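Local coordinates for protein 1-deoxy-D-xylulose 5-phosphate reductoisomerase (Zymomonas mobilis, PDB 1R0K) that catalyses the NADPH-dependent rearrangement and reduction of 1-deoxy-D-xylulose 5-phosphate to 2-C-methyl-D-erythritol 4-phosphate, using a divalent metal ion, at residues Ile173-Gly178 with Met216-Glu221; Ile238-Gln243 with Asp296-Asp301; Asp150-Ala155 with Ile246-Glu251. All coordinates share one frame; numbering follows the deposited sequence.

Contact 1 (Ile173-Gly178 with Met216-Glu221)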
ATOM      1  N   ILE B 173      -3.246   7.857 -10.275  1.00  9.38           N
ATOM      2  CA  ILE B 173      -4.437   8.431  -9.686  1.00 10.08           C
ATOM      3  C   ILE B 173      -5.598   7.637 -10.267  1.00  9.50           C
ATOM      4  O   ILE B 173      -5.847   7.674 -11.470  1.00  9.54           O
ATOM      5  CB  ILE B 173      -4.604   9.914 -10.060  1.00  9.57           C
ATOM      6  CG1 ILE B 173      -3.364  10.701  -9.641  1.00  9.57           C
ATOM      7  CG2 ILE B 173      -5.846  10.481  -9.385  1.00 10.70           C
ATOM      8  CD1 ILE B 173      -3.413  12.162 -10.044  1.00  7.63           C
ATOM      9  N   THR B 174      -6.287   6.886  -9.419  1.00 11.19           N
ATOM     10  CA  THR B 174      -7.422   6.108  -9.889  1.00 10.26           C
ATOM     11  C   THR B 174      -8.606   7.039 -10.098  1.00 10.95           C
ATOM     12  O   THR B 174      -8.718   8.071  -9.434  1.00 10.72           O
ATOM     13  CB  THR B 174      -7.785   4.995  -8.898  1.00  9.70           C
ATOM     14  OG1 THR B 174      -7.869   5.535  -7.573  1.00 10.44           O
ATOM     15  CG2 THR B 174      -6.725   3.896  -8.944  1.00  9.76           C
ATOM     16  N   ALA B 175      -9.479   6.675 -11.033  1.00  9.39           N
ATOM     17  CA  ALA B 175     -10.641   7.488 -11.361  1.00  9.55           C
ATOM     18  C   ALA B 175     -11.821   6.587 -11.670  1.00  9.94           C
ATOM     19  O   ALA B 175     -11.676   5.614 -12.406  1.00  9.65           O
ATOM     20  CB  ALA B 175     -10.338   8.368 -12.580  1.00  8.54           C
ATOM     21  N   SER B 176     -12.984   6.908 -11.110  1.00 10.54           N
ATOM     22  CA  SER B 176     -14.180   6.115 -11.356  1.00 11.92           C
ATOM     23  C   SER B 176     -14.529   6.211 -12.832  1.00 12.57           C
ATOM     24  O   SER B 176     -15.055   5.268 -13.417  1.00 14.30           O
ATOM     25  CB  SER B 176     -15.361   6.650 -10.543  1.00 12.35           C
ATOM     26  OG  SER B 176     -15.753   7.926 -11.020  1.00 12.73           O
ATOM     27  N   GLY B 177     -14.242   7.365 -13.425  1.00 12.85           N
ATOM     28  CA  GLY B 177     -14.554   7.567 -14.828  1.00 13.19           C
ATOM     29  C   GLY B 177     -15.812   8.400 -14.968  1.00 14.47           C
ATOM     30  O   GLY B 177     -16.165   8.847 -16.063  1.00 14.28           O
ATOM     31  N   GLY B 178     -16.497   8.606 -13.847  1.00 14.01           N
ATOM     32  CA  GLY B 178     -17.709   9.400 -13.858  1.00 14.36           C
ATOM     33  C   GLY B 178     -18.907   8.667 -14.431  1.00 15.02           C
ATOM     34  O   GLY B 178     -18.782   7.533 -14.883  1.00 12.77           O
ATOM     35  N   MET B 216     -13.406  16.846 -14.989  1.00 16.76           N
ATOM     36  CA  MET B 216     -12.639  18.032 -14.635  1.00 15.97           C
ATOM     37  C   MET B 216     -12.150  17.822 -13.202  1.00 16.04           C
ATOM     38  O   MET B 216     -11.064  18.270 -12.826  1.00 13.56           O
ATOM     39  CB  MET B 216     -13.526  19.276 -14.699  1.00 18.92           C
ATOM     40  CG  MET B 216     -12.812  20.575 -14.363  1.00 24.55           C
ATOM     41  SD  MET B 216     -11.456  20.960 -15.497  1.00 29.54           S
ATOM     42  CE  MET B 216     -12.362  21.415 -16.957  1.00 25.15           C
ATOM     43  N   ASN B 217     -12.959  17.130 -12.404  1.00 16.08           N
ATOM     44  CA  ASN B 217     -12.594  16.860 -11.017  1.00 16.92           C
ATOM     45  C   ASN B 217     -11.269  16.114 -10.994  1.00 15.10           C
ATOM     46  O   ASN B 217     -10.423  16.392 -10.150  1.00 16.94           O
ATOM     47  CB  ASN B 217     -13.694  16.053 -10.301  1.00 15.59           C
ATOM     48  CG  ASN B 217     -13.782  14.603 -10.776  1.00 17.09           C
ATOM     49  OD1 ASN B 217     -13.747  14.319 -11.972  1.00 16.48           O
ATOM     50  ND2 ASN B 217     -13.916  13.683  -9.828  1.00 18.11           N
ATOM     51  N   LYS B 218     -11.080  15.187 -11.933  1.00 15.65           N
ATOM     52  CA  LYS B 218      -9.832  14.428 -12.009  1.00 15.25           C
ATOM     53  C   LYS B 218      -8.676  15.301 -12.455  1.00 15.00           C
ATOM     54  O   LYS B 218      -7.546  15.123 -11.996  1.00 14.58           O
ATOM     55  CB  LYS B 218      -9.950  13.244 -12.975  1.00 17.38           C
ATOM     56  CG  LYS B 218     -10.551  12.009 -12.360  1.00 19.47           C
ATOM     57  CD  LYS B 218      -9.750  11.545 -11.150  1.00 17.72           C
ATOM     58  CE  LYS B 218     -10.671  10.817 -10.196  1.00 16.71           C
ATOM     59  NZ  LYS B 218     -10.001  10.341  -8.973  1.00 18.42           N
ATOM     60  N   GLY B 219      -8.955  16.229 -13.368  1.00 14.83           N
ATOM     61  CA  GLY B 219      -7.914  17.120 -13.846  1.00 13.31           C
ATOM     62  C   GLY B 219      -7.424  17.996 -12.708  1.00 14.55           C
ATOM     63  O   GLY B 219      -6.227  18.239 -12.569  1.00 13.05           O
ATOM     64  N   LEU B 220      -8.357  18.466 -11.883  1.00 14.57           N
ATOM     65  CA  LEU B 220      -8.007  19.315 -10.751  1.00 16.12           C
ATOM     66  C   LEU B 220      -7.234  18.507  -9.714  1.00 16.11           C
ATOM     67  O   LEU B 220      -6.308  19.012  -9.078  1.00 17.83           O
ATOM     68  CB  LEU B 220      -9.272  19.913 -10.132  1.00 16.80           C
ATOM     69  CG  LEU B 220     -10.109  20.732 -11.122  1.00 18.99           C
ATOM     70  CD1 LEU B 220     -11.387  21.198 -10.454  1.00 19.82           C
ATOM     71  CD2 LEU B 220      -9.300  21.916 -11.617  1.00 18.60           C
ATOM     72  N   GLU B 221      -7.618  17.248  -9.549  1.00 15.04           N
ATOM     73  CA  GLU B 221      -6.936  16.370  -8.611  1.00 13.61           C
ATOM     74  C   GLU B 221      -5.490  16.165  -9.046  1.00 12.25           C
ATOM     75  O   GLU B 221      -4.588  16.088  -8.218  1.00 12.07           O
ATOM     76  CB  GLU B 221      -7.661  15.024  -8.530  1.00 13.20           C
ATOM     77  CG  GLU B 221      -8.890  15.070  -7.647  1.00 12.26           C
ATOM     78  CD  GLU B 221      -9.712  13.802  -7.722  1.00 13.84           C
ATOM     79  OE1 GLU B 221      -9.122  12.725  -7.925  1.00 10.77           O
ATOM     80  OE2 GLU B 221     -10.948  13.886  -7.561  1.00 16.93           O
TER

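Contact 2 (Ile238-Gln243 with Asp296-Asp301)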
ATOM      1  N   ILE B 238      -3.336   8.437 -14.952  1.00 11.35           N
ATOM      2  CA  ILE B 238      -4.707   8.376 -14.481  1.00 12.09           C
ATOM      3  C   ILE B 238      -5.188   7.006 -14.933  1.00 12.83           C
ATOM      4  O   ILE B 238      -4.994   6.623 -16.088  1.00 12.34           O
ATOM      5  CB  ILE B 238      -5.582   9.479 -15.107  1.00 14.57           C
ATOM      6  CG1 ILE B 238      -5.072  10.851 -14.657  1.00 14.08           C
ATOM      7  CG2 ILE B 238      -7.049   9.283 -14.703  1.00 12.15           C
ATOM      8  CD1 ILE B 238      -5.805  12.013 -15.305  1.00 16.52           C
ATOM      9  N   LEU B 239      -5.771   6.252 -14.011  1.00 10.74           N
ATOM     10  CA  LEU B 239      -6.264   4.919 -14.325  1.00 10.97           C
ATOM     11  C   LEU B 239      -7.739   4.829 -13.970  1.00 11.56           C
ATOM     12  O   LEU B 239      -8.116   5.036 -12.816  1.00 14.25           O
ATOM     13  CB  LEU B 239      -5.467   3.859 -13.544  1.00 10.00           C
ATOM     14  CG  LEU B 239      -5.916   2.393 -13.654  1.00 13.13           C
ATOM     15  CD1 LEU B 239      -5.731   1.885 -15.076  1.00 11.97           C
ATOM     16  CD2 LEU B 239      -5.115   1.533 -12.683  1.00 13.62           C
ATOM     17  N   VAL B 240      -8.577   4.536 -14.962  1.00 11.18           N
ATOM     18  CA  VAL B 240     -10.007   4.411 -14.712  1.00 13.38           C
ATOM     19  C   VAL B 240     -10.251   3.078 -14.011  1.00 13.54           C
ATOM     20  O   VAL B 240      -9.809   2.026 -14.465  1.00 14.14           O
ATOM     21  CB  VAL B 240     -10.824   4.495 -16.021  1.00 13.05           C
ATOM     22  CG1 VAL B 240     -12.295   4.229 -15.737  1.00 12.02           C
ATOM     23  CG2 VAL B 240     -10.655   5.890 -16.642  1.00 13.54           C
ATOM     24  N   HIS B 241     -10.951   3.154 -12.887  1.00 13.97           N
ATOM     25  CA  HIS B 241     -11.256   2.007 -12.042  1.00 13.28           C
ATOM     26  C   HIS B 241     -12.656   2.291 -11.491  1.00 12.23           C
ATOM     27  O   HIS B 241     -12.814   2.961 -10.475  1.00 11.73           O
ATOM     28  CB  HIS B 241     -10.180   1.944 -10.939  1.00 12.86           C
ATOM     29  CG  HIS B 241     -10.511   1.040  -9.795  1.00 12.53           C
ATOM     30  ND1 HIS B 241     -10.945  -0.257  -9.967  1.00 11.78           N
ATOM     31  CD2 HIS B 241     -10.455   1.245  -8.458  1.00  9.88           C
ATOM     32  CE1 HIS B 241     -11.144  -0.811  -8.782  1.00 11.90           C
ATOM     33  NE2 HIS B 241     -10.854   0.080  -7.851  1.00 13.11           N
ATOM     34  N   PRO B 242     -13.696   1.780 -12.173  1.00 12.28           N
ATOM     35  CA  PRO B 242     -15.098   1.980 -11.782  1.00 12.83           C
ATOM     36  C   PRO B 242     -15.456   1.820 -10.303  1.00 12.44           C
ATOM     37  O   PRO B 242     -16.091   2.699  -9.722  1.00 12.27           O
ATOM     38  CB  PRO B 242     -15.848   0.990 -12.670  1.00 12.13           C
ATOM     39  CG  PRO B 242     -14.998   0.953 -13.916  1.00 11.73           C
ATOM     40  CD  PRO B 242     -13.604   0.862 -13.323  1.00 10.30           C
ATOM     41  N   GLN B 243     -15.055   0.706  -9.698  1.00 12.47           N
ATOM     42  CA  GLN B 243     -15.381   0.444  -8.293  1.00 12.71           C
ATOM     43  C   GLN B 243     -14.846   1.480  -7.308  1.00 12.26           C
ATOM     44  O   GLN B 243     -15.396   1.652  -6.221  1.00 12.73           O
ATOM     45  CB  GLN B 243     -14.871  -0.940  -7.879  1.00 12.38           C
ATOM     46  CG  GLN B 243     -15.535  -2.126  -8.582  1.00 15.98           C
ATOM     47  CD  GLN B 243     -15.114  -2.269 -10.031  1.00 15.43           C
ATOM     48  OE1 GLN B 243     -14.033  -1.834 -10.422  1.00 16.00           O
ATOM     49  NE2 GLN B 243     -15.958  -2.905 -10.829  1.00 13.49           N
ATOM     50  N   ASP B 296     -12.341  -3.615 -11.761  1.00 15.39           N
ATOM     51  CA  ASP B 296     -12.082  -3.367 -13.175  1.00 14.93           C
ATOM     52  C   ASP B 296     -11.129  -2.198 -13.387  1.00 13.51           C
ATOM     53  O   ASP B 296     -11.119  -1.251 -12.605  1.00 15.38           O
ATOM     54  CB  ASP B 296     -13.390  -3.073 -13.908  1.00 15.89           C
ATOM     55  CG  ASP B 296     -14.323  -4.253 -13.912  1.00 16.40           C
ATOM     56  OD1 ASP B 296     -13.936  -5.293 -14.486  1.00 17.43           O
ATOM     57  OD2 ASP B 296     -15.430  -4.139 -13.341  1.00 15.59           O
ATOM     58  N   PHE B 297     -10.342  -2.270 -14.456  1.00 11.81           N
ATOM     59  CA  PHE B 297      -9.395  -1.209 -14.784  1.00 14.27           C
ATOM     60  C   PHE B 297      -9.343  -0.999 -16.296  1.00 13.69           C
ATOM     61  O   PHE B 297      -9.405  -1.955 -17.063  1.00 14.89           O
ATOM     62  CB  PHE B 297      -7.986  -1.554 -14.280  1.00 12.48           C
ATOM     63  CG  PHE B 297      -7.933  -1.905 -12.827  1.00 14.09           C
ATOM     64  CD1 PHE B 297      -8.123  -3.219 -12.411  1.00 13.68           C
ATOM     65  CD2 PHE B 297      -7.715  -0.918 -11.868  1.00 12.17           C
ATOM     66  CE1 PHE B 297      -8.099  -3.548 -11.058  1.00 14.91           C
ATOM     67  CE2 PHE B 297      -7.690  -1.233 -10.514  1.00 14.13           C
ATOM     68  CZ  PHE B 297      -7.881  -2.552 -10.106  1.00 15.43           C
ATOM     69  N   GLU B 298      -9.230   0.256 -16.716  1.00 13.28           N
ATOM     70  CA  GLU B 298      -9.161   0.585 -18.136  1.00 14.19           C
ATOM     71  C   GLU B 298      -8.442   1.917 -18.305  1.00 15.25           C
ATOM     72  O   GLU B 298      -8.329   2.699 -17.359  1.00 16.33           O
ATOM     73  CB  GLU B 298     -10.571   0.664 -18.738  1.00 13.58           C
ATOM     74  CG  GLU B 298     -11.406   1.825 -18.221  1.00 16.65           C
ATOM     75  CD  GLU B 298     -12.815   1.837 -18.787  1.00 19.28           C
ATOM     76  OE1 GLU B 298     -13.631   0.980 -18.395  1.00 22.70           O
ATOM     77  OE2 GLU B 298     -13.111   2.705 -19.632  1.00 23.11           O
ATOM     78  N   ALA B 299      -7.953   2.177 -19.511  1.00 15.13           N
ATOM     79  CA  ALA B 299      -7.239   3.416 -19.775  1.00 16.02           C
ATOM     80  C   ALA B 299      -8.194   4.595 -19.868  1.00 15.86           C
ATOM     81  O   ALA B 299      -9.339   4.453 -20.291  1.00 16.27           O
ATOM     82  CB  ALA B 299      -6.439   3.296 -21.073  1.00 17.41           C
ATOM     83  N   PRO B 300      -7.741   5.777 -19.447  1.00 15.53           N
ATOM     84  CA  PRO B 300      -8.633   6.931 -19.536  1.00 15.00           C
ATOM     85  C   PRO B 300      -8.717   7.307 -21.018  1.00 15.16           C
ATOM     86  O   PRO B 300      -7.836   6.951 -21.804  1.00 15.34           O
ATOM     87  CB  PRO B 300      -7.909   7.978 -18.697  1.00 13.99           C
ATOM     88  CG  PRO B 300      -6.465   7.651 -18.942  1.00 15.40           C
ATOM     89  CD  PRO B 300      -6.452   6.144 -18.829  1.00 16.53           C
ATOM     90  N   ASP B 301      -9.772   8.008 -21.407  1.00 15.49           N
ATOM     91  CA  ASP B 301      -9.921   8.406 -22.799  1.00 17.41           C
ATOM     92  C   ASP B 301      -9.756   9.918 -22.896  1.00 17.35           C
ATOM     93  O   ASP B 301     -10.693  10.668 -22.639  1.00 16.36           O
ATOM     94  CB  ASP B 301     -11.301   8.000 -23.320  1.00 17.78           C
ATOM     95  CG  ASP B 301     -11.427   8.173 -24.822  1.00 18.36           C
ATOM     96  OD1 ASP B 301     -10.846   9.134 -25.362  1.00 16.38           O
ATOM     97  OD2 ASP B 301     -12.117   7.354 -25.459  1.00 20.65           O
TER

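Contact 3 (Asp150-Ala155 with Ile246-Glu251)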
ATOM      1  N   ASP B 150      -8.480  14.663   0.873  1.00 13.34           N
ATOM      2  CA  ASP B 150      -9.257  13.968  -0.146  1.00 12.68           C
ATOM      3  C   ASP B 150      -8.760  12.548  -0.438  1.00 11.70           C
ATOM      4  O   ASP B 150      -7.569  12.260  -0.350  1.00 10.31           O
ATOM      5  CB  ASP B 150      -9.328  14.824  -1.414  1.00 13.87           C
ATOM      6  CG  ASP B 150     -10.127  16.107  -1.199  1.00 20.70           C
ATOM      7  OD1 ASP B 150     -10.909  16.165  -0.220  1.00 22.42           O
ATOM      8  OD2 ASP B 150      -9.989  17.053  -2.002  1.00 23.70           O
ATOM      9  N   SER B 151      -9.699  11.673  -0.789  1.00  9.72           N
ATOM     10  CA  SER B 151      -9.426  10.256  -1.037  1.00 10.17           C
ATOM     11  C   SER B 151      -8.202   9.854  -1.832  1.00 10.09           C
ATOM     12  O   SER B 151      -7.412   9.039  -1.368  1.00 10.35           O
ATOM     13  CB  SER B 151     -10.648   9.589  -1.669  1.00 12.42           C
ATOM     14  OG  SER B 151     -11.743   9.630  -0.778  1.00 19.46           O
ATOM     15  N   GLU B 152      -8.051  10.393  -3.033  1.00  8.10           N
ATOM     16  CA  GLU B 152      -6.910  10.038  -3.860  1.00  9.50           C
ATOM     17  C   GLU B 152      -5.591  10.549  -3.292  1.00  9.97           C
ATOM     18  O   GLU B 152      -4.593   9.826  -3.249  1.00 11.60           O
ATOM     19  CB  GLU B 152      -7.087  10.589  -5.276  1.00 10.57           C
ATOM     20  CG  GLU B 152      -8.242   9.985  -6.074  1.00 12.62           C
ATOM     21  CD  GLU B 152      -9.600  10.563  -5.716  1.00 11.67           C
ATOM     22  OE1 GLU B 152      -9.666  11.634  -5.070  1.00 11.61           O
ATOM     23  OE2 GLU B 152     -10.610   9.945  -6.104  1.00 10.64           O
ATOM     24  N   HIS B 153      -5.584  11.803  -2.859  1.00 10.62           N
ATOM     25  CA  HIS B 153      -4.370  12.391  -2.321  1.00  9.84           C
ATOM     26  C   HIS B 153      -3.928  11.727  -1.039  1.00  9.32           C
ATOM     27  O   HIS B 153      -2.733  11.519  -0.834  1.00  6.36           O
ATOM     28  CB  HIS B 153      -4.569  13.886  -2.094  1.00  9.19           C
ATOM     29  CG  HIS B 153      -4.918  14.632  -3.338  1.00 11.11           C
ATOM     30  ND1 HIS B 153      -5.817  15.678  -3.354  1.00 11.49           N
ATOM     31  CD2 HIS B 153      -4.510  14.464  -4.619  1.00 10.12           C
ATOM     32  CE1 HIS B 153      -5.947  16.120  -4.592  1.00 11.86           C
ATOM     33  NE2 HIS B 153      -5.166  15.401  -5.378  1.00 10.34           N
ATOM     34  N   ASN B 154      -4.881  11.402  -0.167  1.00  7.78           N
ATOM     35  CA  ASN B 154      -4.532  10.762   1.097  1.00  8.84           C
ATOM     36  C   ASN B 154      -4.006   9.357   0.819  1.00  7.08           C
ATOM     37  O   ASN B 154      -3.069   8.893   1.475  1.00  7.83           O
ATOM     38  CB  ASN B 154      -5.751  10.710   2.027  1.00  6.95           C
ATOM     39  CG  ASN B 154      -5.399  10.202   3.406  1.00  9.77           C
ATOM     40  OD1 ASN B 154      -5.481   9.004   3.681  1.00 10.96           O
ATOM     41  ND2 ASN B 154      -4.976  11.113   4.281  1.00  9.23           N
ATOM     42  N   ALA B 155      -4.600   8.695  -0.169  1.00  7.59           N
ATOM     43  CA  ALA B 155      -4.181   7.352  -0.556  1.00  9.53           C
ATOM     44  C   ALA B 155      -2.747   7.416  -1.072  1.00  9.77           C
ATOM     45  O   ALA B 155      -1.914   6.569  -0.741  1.00  8.12           O
ATOM     46  CB  ALA B 155      -5.105   6.810  -1.645  1.00 11.71           C
ATOM     47  N   ILE B 246      -9.769   0.950  -4.930  1.00  9.85           N
ATOM     48  CA  ILE B 246      -8.344   1.254  -4.846  1.00  9.83           C
ATOM     49  C   ILE B 246      -8.398   2.766  -5.031  1.00 10.70           C
ATOM     50  O   ILE B 246      -8.822   3.264  -6.085  1.00 10.19           O
ATOM     51  CB  ILE B 246      -7.525   0.602  -5.983  1.00 11.54           C
ATOM     52  CG1 ILE B 246      -7.494  -0.916  -5.779  1.00 12.57           C
ATOM     53  CG2 ILE B 246      -6.111   1.181  -6.003  1.00  8.52           C
ATOM     54  CD1 ILE B 246      -6.643  -1.672  -6.781  1.00 12.16           C
ATOM     55  N   HIS B 247      -7.998   3.490  -3.996  1.00 10.04           N
ATOM     56  CA  HIS B 247      -8.072   4.943  -3.997  1.00 10.98           C
ATOM     57  C   HIS B 247      -6.932   5.694  -4.687  1.00 10.18           C
ATOM     58  O   HIS B 247      -7.047   6.895  -4.922  1.00 10.27           O
ATOM     59  CB  HIS B 247      -8.275   5.410  -2.555  1.00  9.91           C
ATOM     60  CG  HIS B 247      -9.534   4.875  -1.938  1.00 10.10           C
ATOM     61  ND1 HIS B 247      -9.600   4.435  -0.632  1.00 10.29           N
ATOM     62  CD2 HIS B 247     -10.769   4.686  -2.462  1.00  9.86           C
ATOM     63  CE1 HIS B 247     -10.820   3.993  -0.381  1.00 12.13           C
ATOM     64  NE2 HIS B 247     -11.549   4.134  -1.474  1.00 11.89           N
ATOM     65  N   SER B 248      -5.864   4.965  -5.017  1.00 10.14           N
ATOM     66  CA  SER B 248      -4.685   5.456  -5.745  1.00  9.73           C
ATOM     67  C   SER B 248      -3.447   4.632  -5.411  1.00  9.41           C
ATOM     68  O   SER B 248      -3.435   3.878  -4.440  1.00  9.18           O
ATOM     69  CB  SER B 248      -4.421   6.947  -5.503  1.00  8.59           C
ATOM     70  OG  SER B 248      -5.228   7.721  -6.382  1.00 12.00           O
ATOM     71  N   MET B 249      -2.398   4.768  -6.217  1.00  9.80           N
ATOM     72  CA  MET B 249      -1.209   3.960  -5.993  1.00  8.96           C
ATOM     73  C   MET B 249       0.101   4.668  -6.313  1.00 10.55           C
ATOM     74  O   MET B 249       0.123   5.693  -7.003  1.00  8.31           O
ATOM     75  CB  MET B 249      -1.303   2.690  -6.842  1.00  9.74           C
ATOM     76  CG  MET B 249      -2.659   2.006  -6.799  1.00 10.58           C
ATOM     77  SD  MET B 249      -2.731   0.530  -7.854  1.00 12.64           S
ATOM     78  CE  MET B 249      -3.545   1.179  -9.298  1.00 14.67           C
ATOM     79  N   VAL B 250       1.191   4.091  -5.812  1.00  8.02           N
ATOM     80  CA  VAL B 250       2.528   4.622  -6.051  1.00  8.53           C
ATOM     81  C   VAL B 250       3.465   3.463  -6.373  1.00  9.64           C
ATOM     82  O   VAL B 250       3.579   2.515  -5.587  1.00 10.56           O
ATOM     83  CB  VAL B 250       3.097   5.355  -4.808  1.00  8.69           C
ATOM     84  CG1 VAL B 250       4.511   5.833  -5.098  1.00  6.92           C
ATOM     85  CG2 VAL B 250       2.213   6.533  -4.428  1.00  7.29           C
ATOM     86  N   GLU B 251       4.127   3.520  -7.524  1.00 10.41           N
ATOM     87  CA  GLU B 251       5.067   2.461  -7.871  1.00 10.38           C
ATOM     88  C   GLU B 251       6.480   2.932  -7.573  1.00 12.27           C
ATOM     89  O   GLU B 251       6.848   4.070  -7.879  1.00 12.62           O
ATOM     90  CB  GLU B 251       4.981   2.069  -9.350  1.00 12.06           C
ATOM     91  CG  GLU B 251       5.829   0.829  -9.666  1.00 14.12           C
ATOM     92  CD  GLU B 251       5.850   0.475 -11.138  1.00 17.97           C
ATOM     93  OE1 GLU B 251       4.784   0.514 -11.780  1.00 20.29           O
ATOM     94  OE2 GLU B 251       6.940   0.141 -11.650  1.00 19.16           O
TER

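Contact 1 (Ile173-Gly178 with Met216-Glu221)
The substrate and metal site predicted for this enzyme is bordered by a contact in which K218, on helix 216-229, reaches across to T174 and A175 at the end of strand 168-175. It illustrates how one long side chain can span a helix-to-strand gap: the axes of strand 173-175 and helix 216-221 run nearly antiparallel, 10.0 Å apart at their closest. The lysine turns once, at chi2 (-58°), and then runs extended past the methyl group of A175, with CE only 3.4 Å from A175 CB, tighter than a usual carbon contact. Its amine ends 2.6 Å from the backbone O of T174, where NZ lies in the carbonyl plane at a C=O...N angle of 149°. One helical turn further on, E221 OE1 receives the same NZ at 2.7 Å, on its syn side and a little out of the carboxylate plane. A further salt bridge to E152 gives the buried amine three oxygen partners, and lodging it between two carboxylates probably offsets the closeness of E152 and E221. I173 adds an apolar margin, its CG2 4.2 Å from E221 OE1. A methionine in place of K218 would probably leave the T174 carbonyl and both carboxylates without their shared donor, and E221 freer to turn. Beyond the strand, S176 OG accepts from the backbone N of G178 at 3.0 Å, an ST turn where the chain leaves the strand. A lysine held between acidic side chains, with S176, N217, K218 and E221 predicted to bind substrate and E221 also manganese, is consistent with the active site of the DXR family.

Contact 2 (Ile238-Gln243 with Asp296-Asp301)
H241 and D296 meet through a nearly straight bond: H241 ND1 donates to the backbone O of D296 at 2.8 Å, the acceptor lying almost in the imidazole plane. Over one face of that ring comes F297, whose CE2 stands 3.4 Å from H241 ND1; the planes are 10° from parallel but slid so far that the rings barely overlap. CG of H241 sits anti to the backbone N (chi1 166°), which sets the imidazole alongside F297, both pointing the same way. Q243 grips D296 twice. Its OE1 accepts the backbone N of D296 at 2.8 Å from above the amide plane, while its NE2 meets D296 OD2 on the anti side of the carboxylate. Further along, V240 and E298 form one antiparallel hydrogen-bonded pair: E298 N to V240 O is 2.9 Å, and the return bond is weak. V240 CG2 packs 3.7 Å from P300 CA, and L239 CD2 lies 3.7 Å from F297 CD2. Further out, R181 holds the carboxylate of E298. D296 pairs in an antiparallel ladder with a strand of the second subunit, which carries the sheet across the interface; there Q294 of that subunit bonds D296 OD1 and the ring of its F289 meets F297. Because H241 NE2 accepts from the backbone N of I246 while ND1 donates, the imidazole is probably neutral, each nitrogen serving a different backbone segment.

Contact 3 (Asp150-Ala155 with Ile246-Glu251)
A155 presses its methyl group against H247, CB to CB at 3.6 Å, and against the CB of S248 at 3.9 Å. With so small a side chain on the helix, the axes of 151-155 and 246-251 come within 6.4 Å and cross at -40°, an instance of a small residue permitting a close helix-to-strand approach. One turn back, the backbone supplies the next contact: E152 CA directs its hydrogen at the carbonyl O of H247, 3.3 Å away and with an angle of 153° at the hydrogen. S248 OG lies over the foot of the E152 side chain, 3.6 Å from E152 CB. That chain bends at chi2 (80°), which lets its carboxylate meet K218 in a salt bridge. H247 meets A155 through CB and its backbone carbonyl carbon, while its ring nitrogen ND1 bonds Q260 on the adjoining strand 257-261. Another face of the helix is covered by helix 216-229, on which H153 packs, bonding the backbone O of E221. Carbon contacts and one C-H...O approach thus carry this interface, so the strand does not engage the polar ends of D150, S151 and E152, consistent with their predicted part in metal or substrate binding.

Overall arrangement
The three contacts gather round one four-stranded mixed sheet. Contacts 1 and 2 lie about 10 Å apart between centres, 1 and 3 about 12 Å, and 2 and 3 about 14 Å. Strand 168-175 is central, with 236-240 on one side and 246-252 on the other. Helices 151-159 and 216-229 supply the partners of contacts 3 and 1, and the loop after strand 294-296 that of contact 2. Along the chain, contact 1 closes before contact 2 opens and is nested inside the span of contact 3, whereas contacts 2 and 3 interleave. The predicted active-site residues of contacts 1 and 3 share a sheet with the dimer interface, which contacts 2 and 3 both reach.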